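Local coordinates for ribosomal protein S2-related protein (Deinococcus radiodurans, PDB 2JH3), which binds a 4Fe-4S cluster and resembles chelatases, so that it may act as a sirohydrochlorin ferrochelatase, at residues P85-G99 with R103-P115. Sequence-based numbering, arbitrary orientation.
Sequences PRELGLGHQGPVPTG and RVLGGRRVRYTRP
Leu90 and Tyr112 show how a chain leaving a helix is packed onto the hairpin that follows it. Leu90 CD1 lies 3.5 Å from Tyr112 CB and 3.6 Å from Tyr112 CG, where the ring begins, while its CD2 presses on Leu105 CD2 at 3.5 Å, tight for two methyls. The ring of Tyr112, swung opposite the backbone N by a chi1 of -179°, sits between the helix end and the loop, where Pro85 CG meets Tyr112 CE2 and Val96 CG2 comes to the ring edge; the Tyr112 hydroxyl bonds to Thr80 O. In this CbiX domain of the chelatase superfamily, helix 78-88 ends in a Schellman motif with Gly89 at C-prime, and the chain returns as the edge hairpin of strands 101-105 and 108-112. The solvent side is looser and polar. Arg103 NH2 gives Gly91 O a fairly straight bond (3.1 Å, 163°) from above the carbonyl plane, and NE makes a weak, bent one to Leu90 O. A methionine here would probably leave the carbonyls of Leu90 and Gly91 without these donors and the loop freer to shift. At the far end, Arg114 NH1 reaches OG1 of Thr98, an exposed residue, at 3.0 Å, while Arg114 NE forms a salt bridge with Glu76 OE2, and one water joins Gly99 N to Arg114 N.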
ATOM      1  N   PRO A  85      -6.660  18.526 -25.284  1.00 22.92           N
ATOM      2  CA  PRO A  85      -7.838  18.321 -26.118  1.00 24.54           C
ATOM      3  C   PRO A  85      -8.146  16.849 -26.401  1.00 25.52           C
ATOM      4  O   PRO A  85      -9.281  16.447 -26.297  1.00 24.76           O
ATOM      5  CB  PRO A  85      -7.507  19.101 -27.399  1.00 23.50           C
ATOM      6  CG  PRO A  85      -6.561  20.069 -26.992  1.00 23.31           C
ATOM      7  CD  PRO A  85      -5.699  19.415 -25.968  1.00 22.23           C
ATOM      8  N   ARG A  86      -7.135  16.046 -26.649  1.00 26.49           N
ATOM      9  CA  ARG A  86      -7.287  14.591 -26.849  1.00 28.40           C
ATOM     10  C   ARG A  86      -7.832  13.868 -25.608  1.00 28.48           C
ATOM     11  O   ARG A  86      -8.650  13.010 -25.723  1.00 29.25           O
ATOM     12  CB  ARG A  86      -5.916  14.049 -27.128  1.00 29.10           C
ATOM     13  CG  ARG A  86      -5.759  12.717 -27.632  1.00 31.81           C
ATOM     14  CD  ARG A  86      -4.220  12.551 -27.790  1.00 33.65           C
ATOM     15  NE  ARG A  86      -3.677  12.231 -26.488  1.00 37.99           N
ATOM     16  CZ  ARG A  86      -2.410  12.205 -26.087  1.00 35.29           C
ATOM     17  NH1 ARG A  86      -1.378  12.571 -26.859  1.00 33.62           N
ATOM     18  NH2 ARG A  86      -2.221  11.792 -24.805  1.00 37.15           N
ATOM     19  N   GLU A  87      -7.334  14.200 -24.422  1.00 27.61           N
ATOM     20  CA  GLU A  87      -7.801  13.545 -23.220  1.00 28.42           C
ATOM     21  C   GLU A  87      -9.203  14.040 -22.821  1.00 29.16           C
ATOM     22  O   GLU A  87     -10.087  13.258 -22.413  1.00 25.80           O
ATOM     23  CB  GLU A  87      -6.803  13.783 -22.124  1.00 28.53           C
ATOM     24  CG  GLU A  87      -5.439  13.142 -22.414  1.00 29.95           C
ATOM     25  CD  GLU A  87      -5.532  11.596 -22.426  1.00 34.51           C
ATOM     26  OE1 GLU A  87      -5.918  11.005 -21.387  1.00 35.10           O
ATOM     27  OE2 GLU A  87      -5.219  10.978 -23.448  1.00 36.94           O
ATOM     28  N   LEU A  88      -9.422  15.330 -23.000  1.00 28.99           N
ATOM     29  CA  LEU A  88     -10.741  15.885 -22.777  1.00 30.13           C
ATOM     30  C   LEU A  88     -11.749  15.394 -23.783  1.00 30.53           C
ATOM     31  O   LEU A  88     -12.936  15.519 -23.536  1.00 30.97           O
ATOM     32  CB  LEU A  88     -10.703  17.410 -22.832  1.00 29.46           C
ATOM     33  CG  LEU A  88     -10.490  18.334 -21.649  1.00 31.76           C
ATOM     34  CD1 LEU A  88     -10.812  17.848 -20.232  1.00 34.67           C
ATOM     35  CD2 LEU A  88      -9.158  19.098 -21.677  1.00 28.68           C
ATOM     36  N   GLY A  89     -11.307  14.904 -24.942  1.00 31.43           N
ATOM     37  CA  GLY A  89     -12.235  14.439 -25.985  1.00 31.32           C
ATOM     38  C   GLY A  89     -12.786  15.534 -26.867  1.00 32.39           C
ATOM     39  O   GLY A  89     -13.932  15.455 -27.334  1.00 29.86           O
ATOM     40  N   LEU A  90     -11.984  16.574 -27.109  1.00 32.60           N
ATOM     41  CA  LEU A  90     -12.494  17.771 -27.800  1.00 33.13           C
ATOM     42  C   LEU A  90     -12.480  17.692 -29.312  1.00 33.78           C
ATOM     43  O   LEU A  90     -13.148  18.516 -29.963  1.00 35.30           O
ATOM     44  CB  LEU A  90     -11.729  19.039 -27.354  1.00 32.46           C
ATOM     45  CG  LEU A  90     -11.912  19.344 -25.895  1.00 31.97           C
ATOM     46  CD1 LEU A  90     -11.184  20.618 -25.565  1.00 33.43           C
ATOM     47  CD2 LEU A  90     -13.417  19.432 -25.563  1.00 31.81           C
ATOM     48  N   GLY A  91     -11.739  16.744 -29.876  1.00 34.58           N
ATOM     49  CA  GLY A  91     -11.668  16.569 -31.340  1.00 35.36           C
ATOM     50  C   GLY A  91     -11.003  17.768 -31.989  1.00 36.23           C
ATOM     51  O   GLY A  91     -11.568  18.396 -32.852  1.00 38.52           O
ATOM     52  N   HIS A  92      -9.801  18.087 -31.520  1.00 36.24           N
ATOM     53  CA  HIS A  92      -9.052  19.275 -31.941  1.00 35.49           C
ATOM     54  C   HIS A  92      -7.576  19.046 -31.760  1.00 34.53           C
ATOM     55  O   HIS A  92      -7.128  18.490 -30.753  1.00 31.87           O
ATOM     56  CB  HIS A  92      -9.488  20.518 -31.139  1.00 35.72           C
ATOM     57  CG  HIS A  92      -8.839  21.785 -31.623  1.00 37.95           C
ATOM     58  ND1 HIS A  92      -9.361  22.534 -32.665  1.00 40.52           N
ATOM     59  CD2 HIS A  92      -7.677  22.388 -31.268  1.00 34.89           C
ATOM     60  CE1 HIS A  92      -8.561  23.559 -32.903  1.00 39.02           C
ATOM     61  NE2 HIS A  92      -7.535  23.486 -32.075  1.00 33.60           N
ATOM     62  N   GLN A  93      -6.798  19.459 -32.742  1.00 34.65           N
ATOM     63  CA  GLN A  93      -5.379  19.548 -32.535  1.00 35.39           C
ATOM     64  C   GLN A  93      -4.827  20.824 -33.136  1.00 34.32           C
ATOM     65  O   GLN A  93      -5.468  21.462 -33.954  1.00 34.43           O
ATOM     66  CB  GLN A  93      -4.680  18.308 -33.071  1.00 35.69           C
ATOM     67  CG  GLN A  93      -4.827  18.169 -34.527  1.00 38.88           C
ATOM     68  CD  GLN A  93      -4.519  16.762 -34.987  0.75 40.78           C
ATOM     69  OE1 GLN A  93      -3.917  15.960 -34.234  1.00 48.94           O
ATOM     70  NE2 GLN A  93      -4.925  16.440 -36.233  1.00 46.55           N
ATOM     71  N   GLY A  94      -3.647  21.206 -32.710  1.00 33.05           N
ATOM     72  CA  GLY A  94      -3.028  22.479 -33.174  1.00 32.63           C
ATOM     73  C   GLY A  94      -3.573  23.758 -32.557  1.00 32.01           C
ATOM     74  O   GLY A  94      -4.333  23.735 -31.581  1.00 31.60           O
ATOM     75  N   PRO A  95      -3.120  24.897 -33.092  1.00 31.59           N
ATOM     76  CA  PRO A  95      -3.407  26.220 -32.598  1.00 30.43           C
ATOM     77  C   PRO A  95      -4.823  26.428 -32.188  1.00 29.41           C
ATOM     78  O   PRO A  95      -5.724  26.146 -32.949  1.00 28.93           O
ATOM     79  CB  PRO A  95      -3.058  27.097 -33.810  1.00 30.62           C
ATOM     80  CG  PRO A  95      -1.765  26.452 -34.250  1.00 33.12           C
ATOM     81  CD  PRO A  95      -2.180  24.974 -34.249  1.00 30.94           C
ATOM     82  N   VAL A  96      -4.995  26.883 -30.963  1.00 29.08           N
ATOM     83  CA  VAL A  96      -6.271  27.347 -30.476  1.00 30.04           C
ATOM     84  C   VAL A  96      -6.311  28.884 -30.642  1.00 30.47           C
ATOM     85  O   VAL A  96      -5.478  29.609 -30.097  1.00 31.53           O
ATOM     86  CB  VAL A  96      -6.459  27.029 -28.983  1.00 28.97           C
ATOM     87  CG1 VAL A  96      -7.793  27.578 -28.425  1.00 29.01           C
ATOM     88  CG2 VAL A  96      -6.343  25.528 -28.749  1.00 28.35           C
ATOM     89  N   PRO A  97      -7.325  29.389 -31.338  1.00 31.89           N
ATOM     90  CA  PRO A  97      -7.402  30.822 -31.594  1.00 32.12           C
ATOM     91  C   PRO A  97      -7.930  31.552 -30.419  1.00 32.62           C
ATOM     92  O   PRO A  97      -8.546  30.941 -29.553  1.00 32.87           O
ATOM     93  CB  PRO A  97      -8.405  30.885 -32.724  1.00 32.83           C
ATOM     94  CG  PRO A  97      -9.282  29.707 -32.482  1.00 33.69           C
ATOM     95  CD  PRO A  97      -8.407  28.648 -32.002  1.00 32.01           C
ATOM     96  N   THR A  98      -7.687  32.855 -30.361  1.00 33.45           N
ATOM     97  CA  THR A  98      -8.250  33.704 -29.309  1.00 33.58           C
ATOM     98  C   THR A  98      -9.740  33.446 -29.294  1.00 33.68           C
ATOM     99  O   THR A  98     -10.339  33.297 -30.332  1.00 34.71           O
ATOM    100  CB  THR A  98      -7.962  35.210 -29.604  1.00 33.97           C
ATOM    101  OG1 THR A  98      -6.548  35.410 -29.670  1.00 34.53           O
ATOM    102  CG2 THR A  98      -8.548  36.141 -28.563  1.00 33.72           C
ATOM    103  N   GLY A  99     -10.334  33.304 -28.113  1.00 34.32           N
ATOM    104  CA  GLY A  99     -11.753  33.016 -28.065  1.00 34.65           C
ATOM    105  C   GLY A  99     -12.162  31.536 -28.008  1.00 35.42           C
ATOM    106  O   GLY A  99     -13.355  31.227 -27.792  1.00 36.58           O
ATOM    107  N   ARG A 103     -17.277  23.127 -28.603  1.00 33.28           N
ATOM    108  CA  ARG A 103     -17.774  21.803 -28.936  1.00 35.59           C
ATOM    109  C   ARG A 103     -19.058  21.514 -28.131  1.00 36.85           C
ATOM    110  O   ARG A 103     -19.265  22.025 -27.029  1.00 36.37           O
ATOM    111  CB  ARG A 103     -16.774  20.671 -28.611  1.00 35.02           C
ATOM    112  CG  ARG A 103     -15.442  20.698 -29.375  1.00 36.92           C
ATOM    113  CD  ARG A 103     -15.569  20.202 -30.806  1.00 35.51           C
ATOM    114  NE  ARG A 103     -14.308  20.261 -31.569  1.00 34.27           N
ATOM    115  CZ  ARG A 103     -13.930  21.282 -32.330  1.00 35.49           C
ATOM    116  NH1 ARG A 103     -14.696  22.363 -32.469  1.00 35.21           N
ATOM    117  NH2 ARG A 103     -12.792  21.213 -32.983  1.00 36.72           N
ATOM    118  N   VAL A 104     -19.928  20.680 -28.694  1.00 39.02           N
ATOM    119  CA  VAL A 104     -21.000  20.126 -27.898  1.00 40.68           C
ATOM    120  C   VAL A 104     -20.536  18.711 -27.567  1.00 42.63           C
ATOM    121  O   VAL A 104     -20.345  17.880 -28.463  1.00 43.16           O
ATOM    122  CB  VAL A 104     -22.348  20.124 -28.589  1.00 40.60           C
ATOM    123  CG1 VAL A 104     -23.378  19.492 -27.650  1.00 40.28           C
ATOM    124  CG2 VAL A 104     -22.762  21.552 -28.970  1.00 40.37           C
ATOM    125  N   LEU A 105     -20.286  18.464 -26.287  1.00 43.73           N
ATOM    126  CA  LEU A 105     -19.991  17.127 -25.860  1.00 44.66           C
ATOM    127  C   LEU A 105     -20.705  16.758 -24.570  1.00 45.30           C
ATOM    128  O   LEU A 105     -20.911  17.583 -23.699  1.00 44.29           O
ATOM    129  CB  LEU A 105     -18.483  16.844 -25.895  1.00 45.47           C
ATOM    130  CG  LEU A 105     -17.445  17.124 -24.840  1.00 46.97           C
ATOM    131  CD1 LEU A 105     -16.430  15.964 -24.864  1.00 49.63           C
ATOM    132  CD2 LEU A 105     -16.742  18.438 -25.152  1.00 46.58           C
ATOM    133  N   GLY A 106     -21.168  15.505 -24.519  1.00 46.53           N
ATOM    134  CA  GLY A 106     -22.303  15.145 -23.660  1.00 47.21           C
ATOM    135  C   GLY A 106     -23.474  16.084 -23.961  1.00 47.68           C
ATOM    136  O   GLY A 106     -23.721  16.453 -25.132  1.00 49.79           O
ATOM    137  N   GLY A 107     -24.187  16.518 -22.926  1.00 46.89           N
ATOM    138  CA  GLY A 107     -25.147  17.622 -23.123  1.00 46.53           C
ATOM    139  C   GLY A 107     -24.580  19.053 -23.124  1.00 45.91           C
ATOM    140  O   GLY A 107     -25.284  20.036 -23.459  1.00 48.30           O
ATOM    141  N   ARG A 108     -23.301  19.176 -22.823  1.00 44.63           N
ATOM    142  CA  ARG A 108     -22.671  20.451 -22.539  1.00 42.40           C
ATOM    143  C   ARG A 108     -22.069  21.150 -23.757  1.00 41.32           C
ATOM    144  O   ARG A 108     -21.535  20.501 -24.674  1.00 41.14           O
ATOM    145  CB  ARG A 108     -21.577  20.237 -21.504  1.00 42.76           C
ATOM    146  CG  ARG A 108     -22.071  19.482 -20.284  1.00 42.46           C
ATOM    147  CD  ARG A 108     -21.042  19.476 -19.214  1.00 42.16           C
ATOM    148  NE  ARG A 108     -21.478  18.873 -17.950  1.00 42.91           N
ATOM    149  CZ  ARG A 108     -21.555  17.560 -17.718  1.00 42.08           C
ATOM    150  NH1 ARG A 108     -21.307  16.708 -18.701  1.00 44.05           N
ATOM    151  NH2 ARG A 108     -21.924  17.102 -16.511  1.00 41.24           N
ATOM    152  N   ARG A 109     -22.194  22.481 -23.756  1.00 38.41           N
ATOM    153  CA  ARG A 109     -21.378  23.340 -24.575  1.00 36.70           C
ATOM    154  C   ARG A 109     -20.092  23.685 -23.831  1.00 33.47           C
ATOM    155  O   ARG A 109     -20.109  24.315 -22.794  1.00 31.99           O
ATOM    156  CB  ARG A 109     -22.105  24.611 -24.847  1.00 37.26           C
ATOM    157  CG  ARG A 109     -21.467  25.449 -25.896  1.00 39.58           C
ATOM    158  CD  ARG A 109     -22.068  26.824 -25.808  1.00 42.85           C
ATOM    159  NE  ARG A 109     -21.595  27.712 -26.864  1.00 49.25           N
ATOM    160  CZ  ARG A 109     -20.618  28.618 -26.735  1.00 51.71           C
ATOM    161  NH1 ARG A 109     -19.960  28.763 -25.579  1.00 53.05           N
ATOM    162  NH2 ARG A 109     -20.310  29.397 -27.780  1.00 51.34           N
ATOM    163  N   VAL A 110     -18.985  23.268 -24.403  1.00 30.20           N
ATOM    164  CA  VAL A 110     -17.668  23.443 -23.840  1.00 30.03           C
ATOM    165  C   VAL A 110     -16.886  24.378 -24.752  1.00 28.15           C
ATOM    166  O   VAL A 110     -16.780  24.122 -25.957  1.00 27.28           O
ATOM    167  CB  VAL A 110     -16.915  22.077 -23.824  1.00 28.95           C
ATOM    168  CG1 VAL A 110     -15.601  22.193 -23.085  1.00 28.71           C
ATOM    169  CG2 VAL A 110     -17.810  20.997 -23.216  1.00 30.96           C
ATOM    170  N   ARG A 111     -16.301  25.395 -24.146  1.00 27.82           N
ATOM    171  CA  ARG A 111     -15.301  26.277 -24.791  1.00 27.79           C
ATOM    172  C   ARG A 111     -13.937  26.085 -24.106  1.00 25.54           C
ATOM    173  O   ARG A 111     -13.791  26.308 -22.907  1.00 26.93           O
ATOM    174  CB  ARG A 111     -15.762  27.726 -24.670  1.00 26.84           C
ATOM    175  CG  ARG A 111     -14.979  28.702 -25.468  1.00 30.04           C
ATOM    176  CD  ARG A 111     -15.717  30.075 -25.490  1.00 33.83           C
ATOM    177  NE  ARG A 111     -14.757  31.074 -25.064  1.00 39.67           N
ATOM    178  CZ  ARG A 111     -14.771  31.710 -23.900  1.00 42.47           C
ATOM    179  NH1 ARG A 111     -15.740  31.538 -23.001  1.00 43.32           N
ATOM    180  NH2 ARG A 111     -13.783  32.549 -23.664  1.00 43.24           N
ATOM    181  N   TYR A 112     -12.979  25.651 -24.897  1.00 24.77           N
ATOM    182  CA  TYR A 112     -11.591  25.433 -24.509  1.00 23.81           C
ATOM    183  C   TYR A 112     -10.761  26.637 -24.936  1.00 23.44           C
ATOM    184  O   TYR A 112     -10.690  26.974 -26.133  1.00 23.11           O
ATOM    185  CB  TYR A 112     -11.090  24.142 -25.150  1.00 23.53           C
ATOM    186  CG  TYR A 112      -9.653  23.750 -24.840  1.00 24.25           C
ATOM    187  CD1 TYR A 112      -9.293  23.274 -23.588  1.00 26.43           C
ATOM    188  CD2 TYR A 112      -8.654  23.844 -25.800  1.00 23.65           C
ATOM    189  CE1 TYR A 112      -7.988  22.885 -23.311  1.00 25.82           C
ATOM    190  CE2 TYR A 112      -7.334  23.453 -25.513  1.00 22.96           C
ATOM    191  CZ  TYR A 112      -7.023  22.974 -24.261  1.00 22.68           C
ATOM    192  OH  TYR A 112      -5.729  22.603 -23.923  1.00 24.50           O
ATOM    193  N   THR A 113     -10.190  27.336 -23.958  1.00 25.03           N
ATOM    194  CA  THR A 113      -9.459  28.577 -24.257  1.00 23.42           C
ATOM    195  C   THR A 113      -7.962  28.315 -24.539  1.00 24.84           C
ATOM    196  O   THR A 113      -7.427  27.204 -24.371  1.00 24.42           O
ATOM    197  CB  THR A 113      -9.558  29.620 -23.130  1.00 24.60           C
ATOM    198  OG1 THR A 113      -8.728  29.258 -21.998  1.00 21.00           O
ATOM    199  CG2 THR A 113     -10.983  29.801 -22.636  1.00 21.73           C
ATOM    200  N   ARG A 114      -7.300  29.395 -24.958  1.00 24.56           N
ATOM    201  CA  ARG A 114      -5.866  29.457 -25.026  1.00 24.78           C
ATOM    202  C   ARG A 114      -5.378  29.344 -23.624  1.00 23.32           C
ATOM    203  O   ARG A 114      -6.108  29.612 -22.646  1.00 23.83           O
ATOM    204  CB  ARG A 114      -5.449  30.778 -25.694  1.00 24.25           C
ATOM    205  CG  ARG A 114      -5.816  30.771 -27.138  1.00 28.04           C
ATOM    206  CD  ARG A 114      -5.338  32.069 -27.841  1.00 29.36           C
ATOM    207  NE  ARG A 114      -3.873  32.121 -27.969  1.00 33.36           N
ATOM    208  CZ  ARG A 114      -3.201  33.151 -28.510  1.00 34.56           C
ATOM    209  NH1 ARG A 114      -3.856  34.235 -28.949  1.00 34.03           N
ATOM    210  NH2 ARG A 114      -1.879  33.119 -28.554  1.00 33.24           N
ATOM    211  N   PRO A 115      -4.142  28.896 -23.480  1.00 23.71           N
ATOM    212  CA  PRO A 115      -3.550  28.804 -22.172  1.00 22.76           C
ATOM    213  C   PRO A 115      -3.188  30.106 -21.493  1.00 22.92           C
ATOM    214  O   PRO A 115      -2.927  31.135 -22.170  1.00 21.16           O
ATOM    215  CB  PRO A 115      -2.320  27.961 -22.421  1.00 24.09           C
ATOM    216  CG  PRO A 115      -2.145  27.889 -23.860  1.00 24.41           C
ATOM    217  CD  PRO A 115      -3.263  28.406 -24.548  1.00 23.58           C
TER
HETATM  218  O   HOH W   1      -8.791  32.057 -25.675  1.00 30.72           O